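PDB 1MJH: protein (atp-binding domain of protein MJ0577) from Methanocaldococcus jannaschii, which binds ATP, with one manganese ion per subunit, as a homodimer of the universal stress protein family; what it does with the nucleotide is not settled. Local coordinates for residues V25-K29 with E91-F97; E34-L38 with G96-I102. One frame throughout, in Å; residues are numbered along the deposited sequence.

Contact 1 (V25-K29 with E91-F97); sequences VKAFK and ELEDVGF
Lys26 of helix 16-27 and Glu91 of helix 66-95 form a salt bridge, with Lys26 NZ 2.7 Å from Glu91 OE2. The oxygen accepts through its anti lone pair, on the side away from the other carboxylate oxygen. The two side chains cross at about a right angle. A bend in the lysine chain at chi3 (58°) turns NZ toward the acid. Lys29 brings a second amine, but its NZ is hydrogen-bonded to Lys32 O and forms a salt bridge with Glu34 OE1, both outside the contact. Its CD and CE methylenes make the contact here. Lys29 CD sits over the centre of the Phe97 ring, 3.9 Å from the centroid, in a CH-pi contact 11° off the ring normal. Lys29 CE lies 3.6 Å from Gly96 C. The two helices pack on the same side of the parallel sheet. Helix 66-95 closes in a Schellman motif at Gly96, whose positive phi (116°) turns the chain toward Phe97. The edge of the Phe97 ring meets backbone: Val25 O is 3.3 Å from Phe97 CZ, near the ring plane. Deeper in, Val25 CG1 touches Leu92 CD2 at 4.0 Å, and the same leucine methyl meets Lys26 CG. Both Val25 and Leu92 also rest on Val36 of strand 35-43. Toward the outside, Val95 CG1 lies across Lys26 CE at 4.2 Å.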
ATOM      1  N   VAL B  25      10.983  -1.121  -3.482  1.00 21.17           N
ATOM      2  CA  VAL B  25      11.486   0.162  -4.003  1.00 19.65           C
ATOM      3  C   VAL B  25      12.313  -0.051  -5.268  1.00 21.73           C
ATOM      4  O   VAL B  25      12.197   0.691  -6.260  1.00 21.06           O
ATOM      5  CB  VAL B  25      12.341   0.875  -2.941  1.00 19.52           C
ATOM      6  CG1 VAL B  25      12.920   2.205  -3.476  1.00 20.04           C
ATOM      7  CG2 VAL B  25      11.460   1.165  -1.707  1.00 20.98           C
ATOM      8  N   LYS B  26      13.195  -1.037  -5.219  1.00 20.63           N
ATOM      9  CA  LYS B  26      14.025  -1.362  -6.400  1.00 23.08           C
ATOM     10  C   LYS B  26      13.187  -1.770  -7.576  1.00 23.63           C
ATOM     11  O   LYS B  26      13.465  -1.399  -8.745  1.00 24.20           O
ATOM     12  CB  LYS B  26      15.080  -2.441  -6.025  1.00 19.50           C
ATOM     13  CG  LYS B  26      16.076  -1.862  -4.993  1.00 21.87           C
ATOM     14  CD  LYS B  26      17.019  -2.936  -4.433  1.00 30.00           C
ATOM     15  CE  LYS B  26      17.836  -3.660  -5.484  1.00 33.44           C
ATOM     16  NZ  LYS B  26      18.681  -4.756  -4.878  1.00 31.93           N
ATOM     17  N   ALA B  27      12.066  -2.500  -7.361  1.00 21.31           N
ATOM     18  CA  ALA B  27      11.208  -2.888  -8.462  1.00 20.79           C
ATOM     19  C   ALA B  27      10.492  -1.765  -9.155  1.00 22.99           C
ATOM     20  O   ALA B  27      10.011  -1.920 -10.296  1.00 26.61           O
ATOM     21  CB  ALA B  27      10.241  -3.997  -7.982  1.00 22.62           C
ATOM     22  N   PHE B  28      10.354  -0.608  -8.482  1.00 22.52           N
ATOM     23  CA  PHE B  28       9.708   0.544  -9.111  1.00 24.37           C
ATOM     24  C   PHE B  28      10.641   1.218 -10.125  1.00 26.33           C
ATOM     25  O   PHE B  28      10.183   2.146 -10.756  1.00 23.96           O
ATOM     26  CB  PHE B  28       9.256   1.533  -8.043  1.00 22.91           C
ATOM     27  CG  PHE B  28       7.858   1.314  -7.553  1.00 20.35           C
ATOM     28  CD1 PHE B  28       7.502   0.149  -6.910  1.00 21.37           C
ATOM     29  CD2 PHE B  28       6.857   2.261  -7.763  1.00 23.79           C
ATOM     30  CE1 PHE B  28       6.215  -0.070  -6.463  1.00 20.31           C
ATOM     31  CE2 PHE B  28       5.574   2.037  -7.326  1.00 26.39           C
ATOM     32  CZ  PHE B  28       5.237   0.869  -6.681  1.00 24.37           C
ATOM     33  N   LYS B  29      11.922   0.857 -10.192  1.00 27.31           N
ATOM     34  CA  LYS B  29      12.805   1.491 -11.187  1.00 27.13           C
ATOM     35  C   LYS B  29      12.412   1.155 -12.625  1.00 32.26           C
ATOM     36  O   LYS B  29      12.191  -0.023 -12.887  1.00 35.63           O
ATOM     37  CB  LYS B  29      14.251   0.961 -11.009  1.00 28.33           C
ATOM     38  CG  LYS B  29      15.298   1.828 -11.715  1.00 29.10           C
ATOM     39  CD  LYS B  29      15.211   3.259 -11.211  1.00 30.01           C
ATOM     40  CE  LYS B  29      16.060   4.266 -11.963  1.00 34.12           C
ATOM     41  NZ  LYS B  29      15.540   4.553 -13.324  1.00 31.93           N
ATOM     42  N   GLU B  91      23.086   1.103  -2.543  1.00 24.57           N
ATOM     43  CA  GLU B  91      22.357   0.043  -3.288  1.00 20.53           C
ATOM     44  C   GLU B  91      21.396   0.716  -4.258  1.00 22.47           C
ATOM     45  O   GLU B  91      21.181   0.332  -5.398  1.00 21.73           O
ATOM     46  CB  GLU B  91      21.609  -0.866  -2.288  1.00 23.57           C
ATOM     47  CG  GLU B  91      21.010  -2.121  -2.958  1.00 26.08           C
ATOM     48  CD  GLU B  91      20.274  -3.044  -2.003  1.00 29.34           C
ATOM     49  OE1 GLU B  91      20.532  -2.957  -0.783  1.00 30.09           O
ATOM     50  OE2 GLU B  91      19.474  -3.902  -2.477  1.00 31.04           O
ATOM     51  N   LEU B  92      20.680   1.762  -3.765  1.00 24.19           N
ATOM     52  CA  LEU B  92      19.681   2.417  -4.624  1.00 21.41           C
ATOM     53  C   LEU B  92      20.300   3.225  -5.771  1.00 22.81           C
ATOM     54  O   LEU B  92      19.770   3.260  -6.872  1.00 22.22           O
ATOM     55  CB  LEU B  92      18.840   3.374  -3.748  1.00 20.61           C
ATOM     56  CG  LEU B  92      17.929   2.633  -2.750  1.00 24.65           C
ATOM     57  CD1 LEU B  92      17.292   3.662  -1.814  1.00 23.45           C
ATOM     58  CD2 LEU B  92      16.874   1.848  -3.515  1.00 23.76           C
ATOM     59  N   GLU B  93      21.436   3.856  -5.513  1.00 25.09           N
ATOM     60  CA  GLU B  93      22.146   4.610  -6.549  1.00 24.38           C
ATOM     61  C   GLU B  93      22.640   3.694  -7.641  1.00 26.82           C
ATOM     62  O   GLU B  93      22.573   4.051  -8.819  1.00 26.91           O
ATOM     63  CB  GLU B  93      23.323   5.401  -5.932  1.00 23.65           C
ATOM     64  CG  GLU B  93      22.789   6.614  -5.166  1.00 26.35           C
ATOM     65  CD  GLU B  93      23.870   7.426  -4.474  1.00 31.32           C
ATOM     66  OE1 GLU B  93      24.970   6.861  -4.272  1.00 31.87           O
ATOM     67  OE2 GLU B  93      23.651   8.598  -4.100  1.00 32.97           O
ATOM     68  N   ASP B  94      23.051   2.482  -7.253  1.00 25.48           N
ATOM     69  CA  ASP B  94      23.503   1.483  -8.199  1.00 27.20           C
ATOM     70  C   ASP B  94      22.436   1.025  -9.169  1.00 30.92           C
ATOM     71  O   ASP B  94      22.709   0.774 -10.353  1.00 31.17           O
ATOM     72  CB  ASP B  94      24.132   0.277  -7.456  1.00 27.18           C
ATOM     73  CG  ASP B  94      24.447  -0.804  -8.485  1.00 30.94           C
ATOM     74  OD1 ASP B  94      25.407  -0.585  -9.270  1.00 31.45           O
ATOM     75  OD2 ASP B  94      23.735  -1.831  -8.552  1.00 36.86           O
ATOM     76  N   VAL B  95      21.153   1.100  -8.773  1.00 24.72           N
ATOM     77  CA  VAL B  95      20.097   0.774  -9.719  1.00 24.62           C
ATOM     78  C   VAL B  95      19.637   1.982 -10.524  1.00 27.09           C
ATOM     79  O   VAL B  95      18.862   1.794 -11.469  1.00 29.67           O
ATOM     80  CB  VAL B  95      18.954  -0.006  -9.067  1.00 35.80           C
ATOM     81  CG1 VAL B  95      19.558  -1.283  -8.487  1.00 37.58           C
ATOM     82  CG2 VAL B  95      18.247   0.760  -7.983  1.00 33.93           C
ATOM     83  N   GLY B  96      20.165   3.161 -10.236  1.00 24.89           N
ATOM     84  CA  GLY B  96      19.889   4.301 -11.114  1.00 26.29           C
ATOM     85  C   GLY B  96      19.115   5.394 -10.405  1.00 28.60           C
ATOM     86  O   GLY B  96      18.872   6.431 -11.004  1.00 28.20           O
ATOM     87  N   PHE B  97      18.712   5.205  -9.151  1.00 27.81           N
ATOM     88  CA  PHE B  97      17.956   6.273  -8.499  1.00 22.19           C
ATOM     89  C   PHE B  97      18.857   7.432  -8.072  1.00 25.18           C
ATOM     90  O   PHE B  97      19.979   7.252  -7.610  1.00 25.33           O
ATOM     91  CB  PHE B  97      17.254   5.812  -7.209  1.00 21.25           C
ATOM     92  CG  PHE B  97      16.077   4.897  -7.344  1.00 23.62           C
ATOM     93  CD1 PHE B  97      14.874   5.350  -7.779  1.00 26.52           C
ATOM     94  CD2 PHE B  97      16.214   3.561  -6.962  1.00 27.21           C
ATOM     95  CE1 PHE B  97      13.740   4.532  -7.871  1.00 25.21           C
ATOM     96  CE2 PHE B  97      15.112   2.725  -7.072  1.00 25.02           C
ATOM     97  CZ  PHE B  97      13.904   3.207  -7.505  1.00 23.91           C
TER

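Contact 2 (E34-L38 with G96-I102)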
ATOM      1  N   GLU B  34      14.189   8.592 -11.769  1.00 39.36           N
ATOM      2  CA  GLU B  34      13.389   8.472 -10.556  1.00 31.88           C
ATOM      3  C   GLU B  34      14.206   8.738  -9.291  1.00 28.53           C
ATOM      4  O   GLU B  34      15.442   8.777  -9.293  1.00 26.45           O
ATOM      5  CB  GLU B  34      12.651   7.161 -10.344  1.00 32.56           C
ATOM      6  CG  GLU B  34      11.472   6.775 -11.145  1.00 46.49           C
ATOM      7  CD  GLU B  34      11.681   5.797 -12.281  1.00 51.51           C
ATOM      8  OE1 GLU B  34      12.694   5.061 -12.276  1.00 39.72           O
ATOM      9  OE2 GLU B  34      10.767   5.803 -13.150  1.00 41.67           O
ATOM     10  N   GLU B  35      13.439   9.093  -8.250  1.00 25.82           N
ATOM     11  CA  GLU B  35      14.135   9.558  -7.053  1.00 25.63           C
ATOM     12  C   GLU B  35      13.605   8.869  -5.798  1.00 25.42           C
ATOM     13  O   GLU B  35      12.411   8.620  -5.776  1.00 24.43           O
ATOM     14  CB  GLU B  35      13.850  11.058  -6.951  1.00 30.21           C
ATOM     15  CG  GLU B  35      14.563  11.737  -5.803  1.00 38.04           C
ATOM     16  CD  GLU B  35      14.724  13.234  -6.115  1.00 42.97           C
ATOM     17  OE1 GLU B  35      13.899  13.801  -6.837  1.00 40.23           O
ATOM     18  OE2 GLU B  35      15.713  13.802  -5.615  1.00 56.65           O
ATOM     19  N   VAL B  36      14.493   8.560  -4.877  1.00 21.45           N
ATOM     20  CA  VAL B  36      14.033   8.011  -3.593  1.00 19.97           C
ATOM     21  C   VAL B  36      14.371   8.975  -2.480  1.00 22.52           C
ATOM     22  O   VAL B  36      15.538   9.420  -2.330  1.00 24.32           O
ATOM     23  CB  VAL B  36      14.629   6.618  -3.276  1.00 23.67           C
ATOM     24  CG1 VAL B  36      14.180   6.154  -1.885  1.00 21.54           C
ATOM     25  CG2 VAL B  36      14.175   5.647  -4.342  1.00 22.93           C
ATOM     26  N   ILE B  37      13.422   9.293  -1.596  1.00 20.06           N
ATOM     27  CA  ILE B  37      13.641   9.973  -0.353  1.00 20.85           C
ATOM     28  C   ILE B  37      13.887   8.889   0.716  1.00 20.73           C
ATOM     29  O   ILE B  37      12.944   8.153   0.972  1.00 22.44           O
ATOM     30  CB  ILE B  37      12.480  10.879   0.104  1.00 23.04           C
ATOM     31  CG1 ILE B  37      12.021  11.810  -0.997  1.00 24.21           C
ATOM     32  CG2 ILE B  37      12.895  11.665   1.358  1.00 27.40           C
ATOM     33  CD1 ILE B  37      13.107  12.585  -1.747  1.00 29.21           C
ATOM     34  N   LEU B  38      15.151   8.754   1.171  1.00 19.14           N
ATOM     35  CA  LEU B  38      15.418   7.662   2.125  1.00 20.41           C
ATOM     36  C   LEU B  38      15.429   8.215   3.509  1.00 22.20           C
ATOM     37  O   LEU B  38      16.204   9.154   3.831  1.00 21.84           O
ATOM     38  CB  LEU B  38      16.808   7.077   1.705  1.00 19.43           C
ATOM     39  CG  LEU B  38      17.405   6.149   2.772  1.00 23.59           C
ATOM     40  CD1 LEU B  38      16.617   4.815   2.781  1.00 23.28           C
ATOM     41  CD2 LEU B  38      18.859   5.791   2.416  1.00 27.05           C
ATOM     42  N   GLY B  96      20.165   3.161 -10.236  1.00 24.89           N
ATOM     43  CA  GLY B  96      19.889   4.301 -11.114  1.00 26.29           C
ATOM     44  C   GLY B  96      19.115   5.394 -10.405  1.00 28.60           C
ATOM     45  O   GLY B  96      18.872   6.431 -11.004  1.00 28.20           O
ATOM     46  N   PHE B  97      18.712   5.205  -9.151  1.00 27.81           N
ATOM     47  CA  PHE B  97      17.956   6.273  -8.499  1.00 22.19           C
ATOM     48  C   PHE B  97      18.857   7.432  -8.072  1.00 25.18           C
ATOM     49  O   PHE B  97      19.979   7.252  -7.610  1.00 25.33           O
ATOM     50  CB  PHE B  97      17.254   5.812  -7.209  1.00 21.25           C
ATOM     51  CG  PHE B  97      16.077   4.897  -7.344  1.00 23.62           C
ATOM     52  CD1 PHE B  97      14.874   5.350  -7.779  1.00 26.52           C
ATOM     53  CD2 PHE B  97      16.214   3.561  -6.962  1.00 27.21           C
ATOM     54  CE1 PHE B  97      13.740   4.532  -7.871  1.00 25.21           C
ATOM     55  CE2 PHE B  97      15.112   2.725  -7.072  1.00 25.02           C
ATOM     56  CZ  PHE B  97      13.904   3.207  -7.505  1.00 23.91           C
ATOM     57  N   LYS B  98      18.194   8.606  -7.977  1.00 23.33           N
ATOM     58  CA  LYS B  98      18.791   9.723  -7.240  1.00 26.34           C
ATOM     59  C   LYS B  98      18.286   9.553  -5.815  1.00 28.58           C
ATOM     60  O   LYS B  98      17.079   9.308  -5.658  1.00 27.62           O
ATOM     61  CB  LYS B  98      18.332  11.084  -7.770  1.00 30.86           C
ATOM     62  CG  LYS B  98      18.910  12.304  -7.077  1.00 36.66           C
ATOM     63  CD  LYS B  98      18.169  13.528  -7.646  1.00 47.73           C
ATOM     64  CE  LYS B  98      18.703  14.840  -7.105  1.00 48.65           C
ATOM     65  NZ  LYS B  98      17.994  15.998  -7.734  1.00 58.57           N
ATOM     66  N   VAL B  99      19.118   9.694  -4.800  1.00 24.55           N
ATOM     67  CA  VAL B  99      18.675   9.469  -3.434  1.00 24.78           C
ATOM     68  C   VAL B  99      18.951  10.652  -2.522  1.00 28.00           C
ATOM     69  O   VAL B  99      20.097  11.129  -2.416  1.00 25.62           O
ATOM     70  CB  VAL B  99      19.424   8.238  -2.825  1.00 22.65           C
ATOM     71  CG1 VAL B  99      18.979   8.046  -1.367  1.00 24.19           C
ATOM     72  CG2 VAL B  99      19.309   6.992  -3.680  1.00 24.59           C
ATOM     73  N   LYS B 100      17.890  11.093  -1.847  1.00 22.91           N
ATOM     74  CA  LYS B 100      18.023  12.121  -0.838  1.00 25.99           C
ATOM     75  C   LYS B 100      17.871  11.442   0.521  1.00 24.27           C
ATOM     76  O   LYS B 100      16.755  11.050   0.907  1.00 23.27           O
ATOM     77  CB  LYS B 100      16.939  13.188  -0.940  1.00 23.48           C
ATOM     78  CG  LYS B 100      17.072  14.270   0.136  1.00 27.16           C
ATOM     79  CD  LYS B 100      16.095  15.433  -0.053  1.00 28.78           C
ATOM     80  CE  LYS B 100      16.228  16.450   1.068  1.00 32.68           C
ATOM     81  NZ  LYS B 100      15.268  17.598   0.915  1.00 36.51           N
ATOM     82  N   ASP B 101      19.002  11.358   1.243  1.00 23.30           N
ATOM     83  CA  ASP B 101      18.912  10.679   2.547  1.00 22.33           C
ATOM     84  C   ASP B 101      18.666  11.640   3.689  1.00 26.68           C
ATOM     85  O   ASP B 101      19.278  12.730   3.814  1.00 29.69           O
ATOM     86  CB  ASP B 101      20.168   9.843   2.793  1.00 27.45           C
ATOM     87  CG  ASP B 101      21.446  10.648   2.586  1.00 32.82           C
ATOM     88  OD1 ASP B 101      21.568  11.366   1.591  1.00 27.66           O
ATOM     89  OD2 ASP B 101      22.343  10.511   3.440  1.00 31.86           O
ATOM     90  N   ILE B 102      17.692  11.353   4.534  1.00 22.90           N
ATOM     91  CA  ILE B 102      17.328  12.147   5.701  1.00 23.69           C
ATOM     92  C   ILE B 102      17.295  11.371   6.997  1.00 27.23           C
ATOM     93  O   ILE B 102      16.679  10.302   7.116  1.00 24.16           O
ATOM     94  CB  ILE B 102      15.901  12.750   5.470  1.00 24.04           C
ATOM     95  CG1 ILE B 102      15.860  13.581   4.187  1.00 28.02           C
ATOM     96  CG2 ILE B 102      15.428  13.534   6.687  1.00 25.76           C
ATOM     97  CD1 ILE B 102      14.444  13.991   3.762  1.00 26.91           C
TER
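Val36 CG2 presses onto the centre of the Phe97 ring, 3.6 Å from its centroid. The contact pairs two parallel strands, 35-43 and 98-106, in the five-stranded sheet of the alpha/beta universal stress protein fold; 98-106 is one of the two edge strands of the sheet within the chain. The Val36 methyl is the bump and the flat ring its seat. CG2 stands anti to the carbonyl carbon, which directs it over the ring. Glu34 CB fits at 3.8 Å against Phe97 CE1, and Glu34 C lies in plane at the ring edge. Without the Phe97 ring, as with an alanine here, Val36 CG2 would probably face a gap and Lys29 CD would lose the surface it rests on. On the same face of the sheet, Leu38 CB fits against Val99 CG1, and helix 66-95 packs on both residues. On the other face, Ile37 CG2 meets Ile102 CD1 at 3.7 Å. Glu35 and Lys98 run side by side there, their salt bridge long at 3.8 Å from OE2 to NZ. Five backbone hydrogen bonds lace the strands. In one of them Leu38 N approaches Lys100 O at 2.8 Å from above the carbonyl plane, 36° out of it.

How the contacts relate
Both contacts are partly buried, but contact 1 lies farther out. Its centre is about 15 Å from the centre of the chain, against about 12 Å for contact 2. Three of its eight touching residues are buried, against six of twelve in contact 2. Contact 1 joins helices 16-27 and 66-95 by side chains, with its charged pair on the partly exposed side. Contact 2 joins strands 35-43 and 98-106, the elements that follow those helices, mainly by backbone hydrogen bonds. Gly96 and Phe97 belong to both, where helix 66-95 turns into its strand. Leu92 CB packs on Val99 CG2, so helix and sheet share one apolar layer. The Lys29-Glu34 bridge is the charged link between the contacts.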